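Local coordinates for natterin-like protein (Lethenteron camtschaticum, PDB 6IUL) that acts as a pore-forming cytotoxic immune protein of the lamprey, probably recognising cell-surface glycans with a lectin module and perforating membranes with an aerolysin-like one, at residues Y4-H9 with N22-A27; F252-P257 with V262-N267. All coordinates share one frame; numbering follows the deposited sequence.

Interaction 1: Y4-H9 with N22-A27; sequences YPTTLH and NGQENA
Gln24 reaches from the loop 22-27 to Thr6 and Pro5, and its amide end does all the touching. Its CB lies 3.2 Å from OD1 of Asn22, still over its own loop. CG stands anti to the backbone N (chi1 -167°), and from there the extended chain carries the amide across to residues 4-9. CD comes to 4.1 Å from CG2 of Thr6. OE1 approaches the same methyl to 3.8 Å, a van der Waals contact between groups arriving from opposite directions. NE2 ends near the proline ring, 4.5 Å from CG of Pro5. No hydrogen bond crosses between the segments. The polar bonds lie within the loop, where OD1 of Asn22 accepts from the backbone N of Gln24 at 2.7 Å and closes an Asx turn at the end of strand 17-22 of the Jacalin-like lectin domain. The donor sits above the carbonyl plane, 50° out of it. ND2 of Asn22 returns a bond of 3.2 Å to OE1 of Gln24, tilted 24° from the carbonyl plane of the acceptor, which helps fix the rotation of the glutamine amide. Thr6 also rests on Leu125 of strand 124-131. Pro5 and Gln24 both lean on Leu291, near the start of strand 290-313.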
ATOM      1  N   TYR A   4      26.677   7.429  21.467  1.00 39.48           N
ATOM      2  CA  TYR A   4      25.382   7.829  21.998  1.00 40.29           C
ATOM      3  C   TYR A   4      24.335   7.991  20.882  1.00 33.93           C
ATOM      4  O   TYR A   4      24.669   8.306  19.732  1.00 32.84           O
ATOM      5  CB  TYR A   4      25.532   9.149  22.781  1.00 45.09           C
ATOM      6  CG  TYR A   4      26.562   9.081  23.888  1.00 51.61           C
ATOM      7  CD1 TYR A   4      26.222   8.606  25.152  1.00 58.81           C
ATOM      8  CD2 TYR A   4      27.896   9.448  23.656  1.00 60.34           C
ATOM      9  CE1 TYR A   4      27.169   8.526  26.167  1.00 61.72           C
ATOM     10  CE2 TYR A   4      28.847   9.387  24.671  1.00 62.07           C
ATOM     11  CZ  TYR A   4      28.472   8.925  25.919  1.00 64.09           C
ATOM     12  OH  TYR A   4      29.415   8.854  26.914  1.00 75.82           O
ATOM     13  N   PRO A   5      23.066   7.764  21.216  1.00 29.38           N
ATOM     14  CA  PRO A   5      21.984   7.906  20.259  1.00 28.20           C
ATOM     15  C   PRO A   5      21.578   9.345  19.958  1.00 31.72           C
ATOM     16  O   PRO A   5      20.871   9.566  18.965  1.00 27.47           O
ATOM     17  CB  PRO A   5      20.821   7.168  20.940  1.00 27.02           C
ATOM     18  CG  PRO A   5      21.097   7.288  22.401  1.00 26.46           C
ATOM     19  CD  PRO A   5      22.591   7.293  22.544  1.00 27.17           C
ATOM     20  N   THR A   6      22.010  10.301  20.804  1.00 29.55           N
ATOM     21  CA  THR A   6      21.689  11.704  20.633  1.00 28.46           C
ATOM     22  C   THR A   6      22.927  12.589  20.672  1.00 29.55           C
ATOM     23  O   THR A   6      23.955  12.210  21.162  1.00 33.66           O
ATOM     24  CB  THR A   6      20.700  12.238  21.676  1.00 29.27           C
ATOM     25  OG1 THR A   6      21.315  12.253  22.962  1.00 33.28           O
ATOM     26  CG2 THR A   6      19.480  11.401  21.768  1.00 28.60           C
ATOM     27  N   THR A   7      22.829  13.767  20.068  1.00 27.34           N
ATOM     28  CA  THR A   7      23.912  14.723  20.015  1.00 26.75           C
ATOM     29  C   THR A   7      23.346  16.090  20.392  1.00 31.33           C
ATOM     30  O   THR A   7      22.214  16.455  19.982  1.00 27.45           O
ATOM     31  CB  THR A   7      24.601  14.785  18.626  1.00 27.97           C
ATOM     32  OG1 THR A   7      25.573  15.829  18.625  1.00 28.45           O
ATOM     33  CG2 THR A   7      23.636  15.089  17.486  1.00 27.52           C
ATOM     34  N   LEU A   8      24.135  16.846  21.158  1.00 31.53           N
ATOM     35  CA  LEU A   8      23.707  18.105  21.752  1.00 31.39           C
ATOM     36  C   LEU A   8      24.901  19.050  21.868  1.00 35.24           C
ATOM     37  O   LEU A   8      25.930  18.692  22.514  1.00 32.28           O
ATOM     38  CB  LEU A   8      23.180  17.826  23.142  1.00 32.32           C
ATOM     39  CG  LEU A   8      22.867  19.049  23.999  1.00 35.34           C
ATOM     40  CD1 LEU A   8      21.817  19.970  23.341  1.00 34.14           C
ATOM     41  CD2 LEU A   8      22.382  18.537  25.352  1.00 33.81           C
ATOM     42  N   HIS A   9      24.799  20.217  21.227  1.00 31.98           N
ATOM     43  CA  HIS A   9      25.865  21.204  21.243  1.00 34.51           C
ATOM     44  C   HIS A   9      25.282  22.548  21.722  1.00 33.85           C
ATOM     45  O   HIS A   9      24.562  23.223  21.007  1.00 29.16           O
ATOM     46  CB  HIS A   9      26.488  21.313  19.852  1.00 36.71           C
ATOM     47  CG  HIS A   9      27.715  22.163  19.792  1.00 42.37           C
ATOM     48  ND1 HIS A   9      28.458  22.301  18.631  1.00 50.02           N
ATOM     49  CD2 HIS A   9      28.319  22.938  20.723  1.00 40.33           C
ATOM     50  CE1 HIS A   9      29.467  23.127  18.856  1.00 47.68           C
ATOM     51  NE2 HIS A   9      29.410  23.520  20.117  1.00 43.96           N
ATOM     52  N   ASN A  22      12.922  17.283  26.637  1.00 30.72           N
ATOM     53  CA  ASN A  22      13.413  16.183  25.792  1.00 31.10           C
ATOM     54  C   ASN A  22      12.334  15.146  25.580  1.00 30.83           C
ATOM     55  O   ASN A  22      11.801  14.640  26.546  1.00 34.44           O
ATOM     56  CB  ASN A  22      14.608  15.550  26.510  1.00 31.76           C
ATOM     57  CG  ASN A  22      15.309  14.494  25.685  1.00 36.36           C
ATOM     58  OD1 ASN A  22      14.815  14.084  24.654  1.00 42.98           O
ATOM     59  ND2 ASN A  22      16.484  14.047  26.131  1.00 35.05           N
ATOM     60  N   GLY A  23      12.024  14.810  24.334  1.00 28.96           N
ATOM     61  CA  GLY A  23      11.029  13.762  24.024  1.00 29.53           C
ATOM     62  C   GLY A  23      11.597  12.357  23.906  1.00 28.45           C
ATOM     63  O   GLY A  23      10.902  11.424  23.478  1.00 29.40           O
ATOM     64  N   GLN A  24      12.856  12.192  24.281  1.00 28.99           N
ATOM     65  CA  GLN A  24      13.577  10.903  24.169  1.00 36.54           C
ATOM     66  C   GLN A  24      12.832   9.646  24.598  1.00 39.93           C
ATOM     67  O   GLN A  24      12.859   8.654  23.882  1.00 38.39           O
ATOM     68  CB  GLN A  24      14.875  10.936  24.991  1.00 40.68           C
ATOM     69  CG  GLN A  24      15.827   9.790  24.684  1.00 41.67           C
ATOM     70  CD  GLN A  24      17.280  10.137  24.971  1.00 42.07           C
ATOM     71  OE1 GLN A  24      17.648  11.304  25.047  1.00 47.19           O
ATOM     72  NE2 GLN A  24      18.098   9.135  25.166  1.00 42.74           N
ATOM     73  N   GLU A  25      12.172   9.692  25.744  1.00 41.71           N
ATOM     74  CA  GLU A  25      11.559   8.483  26.340  1.00 46.64           C
ATOM     75  C   GLU A  25      10.445   7.882  25.510  1.00 42.68           C
ATOM     76  O   GLU A  25      10.294   6.659  25.508  1.00 45.96           O
ATOM     77  CB  GLU A  25      11.028   8.771  27.730  1.00 52.73           C
ATOM     78  CG  GLU A  25      12.152   9.194  28.665  1.00 67.51           C
ATOM     79  CD  GLU A  25      11.710   9.431  30.117  1.00 80.14           C
ATOM     80  OE1 GLU A  25      10.478   9.403  30.443  1.00 83.81           O
ATOM     81  OE2 GLU A  25      12.630   9.647  30.942  1.00 74.79           O
ATOM     82  N   ASN A  26       9.678   8.713  24.804  1.00 37.74           N
ATOM     83  CA  ASN A  26       8.597   8.203  23.959  1.00 33.83           C
ATOM     84  C   ASN A  26       8.778   8.594  22.505  1.00 32.60           C
ATOM     85  O   ASN A  26       7.831   8.567  21.723  1.00 34.96           O
ATOM     86  CB  ASN A  26       7.230   8.670  24.484  1.00 36.34           C
ATOM     87  CG  ASN A  26       7.119  10.181  24.569  1.00 39.04           C
ATOM     88  OD1 ASN A  26       8.120  10.893  24.437  1.00 38.83           O
ATOM     89  ND2 ASN A  26       5.902  10.683  24.762  1.00 32.10           N
ATOM     90  N   ALA A  27      10.004   8.979  22.149  1.00 34.83           N
ATOM     91  CA  ALA A  27      10.355   9.405  20.778  1.00 34.32           C
ATOM     92  C   ALA A  27       9.475  10.517  20.212  1.00 35.01           C
ATOM     93  O   ALA A  27       9.208  10.584  19.008  1.00 34.43           O
ATOM     94  CB  ALA A  27      10.343   8.198  19.843  1.00 42.22           C
TER

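Interaction 2: F252-P257 with V262-N267; sequences FPVTVP and VTVVAN
The Phe252 ring presents its edge to Val264: CZ lies 3.7 Å from CG1, which sits close to the ring plane. Phe252 also meets the ring of Phe188 on strand 184-200, with the two planes inclined by about 35°, and touches Ala309 of strand 290-313. Two residues further on, Val254 lies beside Val262 and Val264, its CG1 3.9 Å from CG1 of Val262 and its CG2 4.1 Å from CG2 of Val264. It passes alongside both rather than meeting them end on, pointing the opposite way. The strands run nearly antiparallel (155°), but their axes come no closer than 8.4 Å and no hydrogen bond joins them, so this is packing between facing parts of a curled sheet in the elongated, aerolysin-like beta module rather than a paired hairpin. CG2 of Val262, placed anti to its carbonyl carbon, fits against Val256, 3.8 Å from CG1, and comes equally near the backbone O of Thr255. Pro257 adds a looser apolar touch to this methyl through CD. Tyr176 of strand 166-178 packs on Val256 and Val264, while Phe188 touches Val254 and Val264, extending the buried apolar layer.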
ATOM      1  N   PHE A 252     -12.323 -30.441  -5.288  1.00 32.35           N
ATOM      2  CA  PHE A 252     -12.482 -31.790  -4.758  1.00 36.25           C
ATOM      3  C   PHE A 252     -13.463 -32.592  -5.632  1.00 37.66           C
ATOM      4  O   PHE A 252     -14.267 -32.016  -6.349  1.00 36.27           O
ATOM      5  CB  PHE A 252     -12.983 -31.768  -3.295  1.00 35.84           C
ATOM      6  CG  PHE A 252     -14.263 -30.999  -3.110  1.00 40.11           C
ATOM      7  CD1 PHE A 252     -14.252 -29.644  -2.862  1.00 39.52           C
ATOM      8  CD2 PHE A 252     -15.497 -31.652  -3.177  1.00 41.83           C
ATOM      9  CE1 PHE A 252     -15.450 -28.945  -2.699  1.00 37.52           C
ATOM     10  CE2 PHE A 252     -16.679 -30.967  -3.000  1.00 36.87           C
ATOM     11  CZ  PHE A 252     -16.645 -29.613  -2.767  1.00 36.91           C
ATOM     12  N   PRO A 253     -13.366 -33.920  -5.578  1.00 37.41           N
ATOM     13  CA  PRO A 253     -14.325 -34.758  -6.264  1.00 36.71           C
ATOM     14  C   PRO A 253     -15.679 -34.800  -5.530  1.00 35.81           C
ATOM     15  O   PRO A 253     -15.740 -34.786  -4.307  1.00 33.18           O
ATOM     16  CB  PRO A 253     -13.649 -36.139  -6.239  1.00 38.31           C
ATOM     17  CG  PRO A 253     -12.817 -36.110  -4.978  1.00 41.90           C
ATOM     18  CD  PRO A 253     -12.313 -34.699  -4.889  1.00 39.28           C
ATOM     19  N   VAL A 254     -16.740 -34.915  -6.301  1.00 31.34           N
ATOM     20  CA  VAL A 254     -18.090 -35.031  -5.783  1.00 32.07           C
ATOM     21  C   VAL A 254     -18.682 -36.349  -6.268  1.00 30.88           C
ATOM     22  O   VAL A 254     -18.773 -36.602  -7.463  1.00 29.83           O
ATOM     23  CB  VAL A 254     -18.952 -33.867  -6.320  1.00 34.22           C
ATOM     24  CG1 VAL A 254     -20.382 -33.979  -5.837  1.00 39.05           C
ATOM     25  CG2 VAL A 254     -18.340 -32.515  -5.906  1.00 35.10           C
ATOM     26  N   THR A 255     -19.081 -37.194  -5.336  1.00 32.02           N
ATOM     27  CA  THR A 255     -19.660 -38.489  -5.667  1.00 32.47           C
ATOM     28  C   THR A 255     -21.170 -38.416  -5.529  1.00 31.41           C
ATOM     29  O   THR A 255     -21.670 -37.990  -4.507  1.00 32.66           O
ATOM     30  CB  THR A 255     -19.112 -39.551  -4.740  1.00 35.30           C
ATOM     31  OG1 THR A 255     -17.716 -39.631  -4.936  1.00 37.01           O
ATOM     32  CG2 THR A 255     -19.646 -40.900  -5.080  1.00 39.19           C
ATOM     33  N   VAL A 256     -21.894 -38.796  -6.576  1.00 30.38           N
ATOM     34  CA  VAL A 256     -23.352 -38.717  -6.582  1.00 30.26           C
ATOM     35  C   VAL A 256     -23.935 -40.120  -6.772  1.00 32.72           C
ATOM     36  O   VAL A 256     -23.704 -40.756  -7.799  1.00 35.68           O
ATOM     37  CB  VAL A 256     -23.848 -37.809  -7.684  1.00 33.62           C
ATOM     38  CG1 VAL A 256     -25.354 -37.570  -7.511  1.00 34.40           C
ATOM     39  CG2 VAL A 256     -23.045 -36.518  -7.694  1.00 30.86           C
ATOM     40  N   PRO A 257     -24.655 -40.618  -5.762  1.00 33.46           N
ATOM     41  CA  PRO A 257     -25.307 -41.951  -5.850  1.00 37.66           C
ATOM     42  C   PRO A 257     -26.334 -41.993  -6.977  1.00 36.64           C
ATOM     43  O   PRO A 257     -26.732 -40.944  -7.476  1.00 31.53           O
ATOM     44  CB  PRO A 257     -26.010 -42.117  -4.485  1.00 37.89           C
ATOM     45  CG  PRO A 257     -25.301 -41.180  -3.554  1.00 37.65           C
ATOM     46  CD  PRO A 257     -24.753 -40.038  -4.417  1.00 34.32           C
ATOM     47  N   VAL A 262     -26.817 -34.050  -5.631  1.00 35.11           N
ATOM     48  CA  VAL A 262     -25.886 -33.503  -4.638  1.00 32.29           C
ATOM     49  C   VAL A 262     -25.724 -32.019  -4.968  1.00 34.64           C
ATOM     50  O   VAL A 262     -25.419 -31.641  -6.113  1.00 32.93           O
ATOM     51  CB  VAL A 262     -24.525 -34.193  -4.640  1.00 33.94           C
ATOM     52  CG1 VAL A 262     -23.576 -33.510  -3.665  1.00 34.82           C
ATOM     53  CG2 VAL A 262     -24.673 -35.643  -4.258  1.00 37.56           C
ATOM     54  N   THR A 263     -25.950 -31.178  -3.981  1.00 29.09           N
ATOM     55  CA  THR A 263     -25.853 -29.736  -4.179  1.00 30.90           C
ATOM     56  C   THR A 263     -24.642 -29.307  -3.361  1.00 29.39           C
ATOM     57  O   THR A 263     -24.497 -29.646  -2.178  1.00 28.21           O
ATOM     58  CB  THR A 263     -27.144 -28.991  -3.723  1.00 34.01           C
ATOM     59  OG1 THR A 263     -28.311 -29.518  -4.403  1.00 35.90           O
ATOM     60  CG2 THR A 263     -27.074 -27.547  -4.093  1.00 33.41           C
ATOM     61  N   VAL A 264     -23.737 -28.593  -4.000  1.00 28.13           N
ATOM     62  CA  VAL A 264     -22.471 -28.185  -3.348  1.00 27.07           C
ATOM     63  C   VAL A 264     -22.424 -26.684  -3.236  1.00 24.82           C
ATOM     64  O   VAL A 264     -22.621 -25.946  -4.228  1.00 25.89           O
ATOM     65  CB  VAL A 264     -21.272 -28.641  -4.157  1.00 27.56           C
ATOM     66  CG1 VAL A 264     -19.978 -28.194  -3.515  1.00 29.59           C
ATOM     67  CG2 VAL A 264     -21.313 -30.146  -4.335  1.00 29.94           C
ATOM     68  N   VAL A 265     -22.192 -26.228  -2.022  1.00 26.85           N
ATOM     69  CA  VAL A 265     -22.036 -24.778  -1.770  1.00 29.07           C
ATOM     70  C   VAL A 265     -20.657 -24.523  -1.197  1.00 27.58           C
ATOM     71  O   VAL A 265     -20.270 -25.122  -0.202  1.00 25.15           O
ATOM     72  CB  VAL A 265     -23.081 -24.259  -0.799  1.00 32.70           C
ATOM     73  CG1 VAL A 265     -22.880 -22.781  -0.562  1.00 34.75           C
ATOM     74  CG2 VAL A 265     -24.489 -24.523  -1.341  1.00 34.20           C
ATOM     75  N   ALA A 266     -19.915 -23.646  -1.867  1.00 28.70           N
ATOM     76  CA  ALA A 266     -18.627 -23.189  -1.375  1.00 31.65           C
ATOM     77  C   ALA A 266     -18.756 -21.888  -0.589  1.00 28.51           C
ATOM     78  O   ALA A 266     -19.404 -20.931  -1.048  1.00 30.77           O
ATOM     79  CB  ALA A 266     -17.627 -23.014  -2.528  1.00 29.55           C
ATOM     80  N   ASN A 267     -18.077 -21.889   0.554  1.00 29.46           N
ATOM     81  CA  ASN A 267     -18.099 -20.795   1.541  1.00 33.25           C
ATOM     82  C   ASN A 267     -16.674 -20.362   1.966  1.00 32.81           C
ATOM     83  O   ASN A 267     -15.685 -21.084   1.766  1.00 31.56           O
ATOM     84  CB  ASN A 267     -18.846 -21.205   2.809  1.00 32.70           C
ATOM     85  CG  ASN A 267     -20.270 -21.601   2.540  1.00 38.52           C
ATOM     86  OD1 ASN A 267     -21.085 -20.781   2.078  1.00 40.12           O
ATOM     87  ND2 ASN A 267     -20.594 -22.888   2.803  1.00 38.16           N
TER

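Interactions 1 and 2 lie on opposite sides of the chain's centre, with their own centres 64 Å apart and their nearest atoms about 43 Å apart. They follow one another along the chain: interaction 1 is complete before interaction 2 begins. Loop 22-27 belongs to the Jacalin-like lectin domain, whereas both segments of interaction 2 lie in the ETX/MTX2 family region. The same large curled sheet nevertheless reaches both: strand 6-12 pairs with strand 135-155, which pairs in turn with strand 260-285. Strand 290-313 also borders both contacts. Long strands thus connect the lectin and the elongated module, consistent with cell recognition and pore formation being combined in one chain.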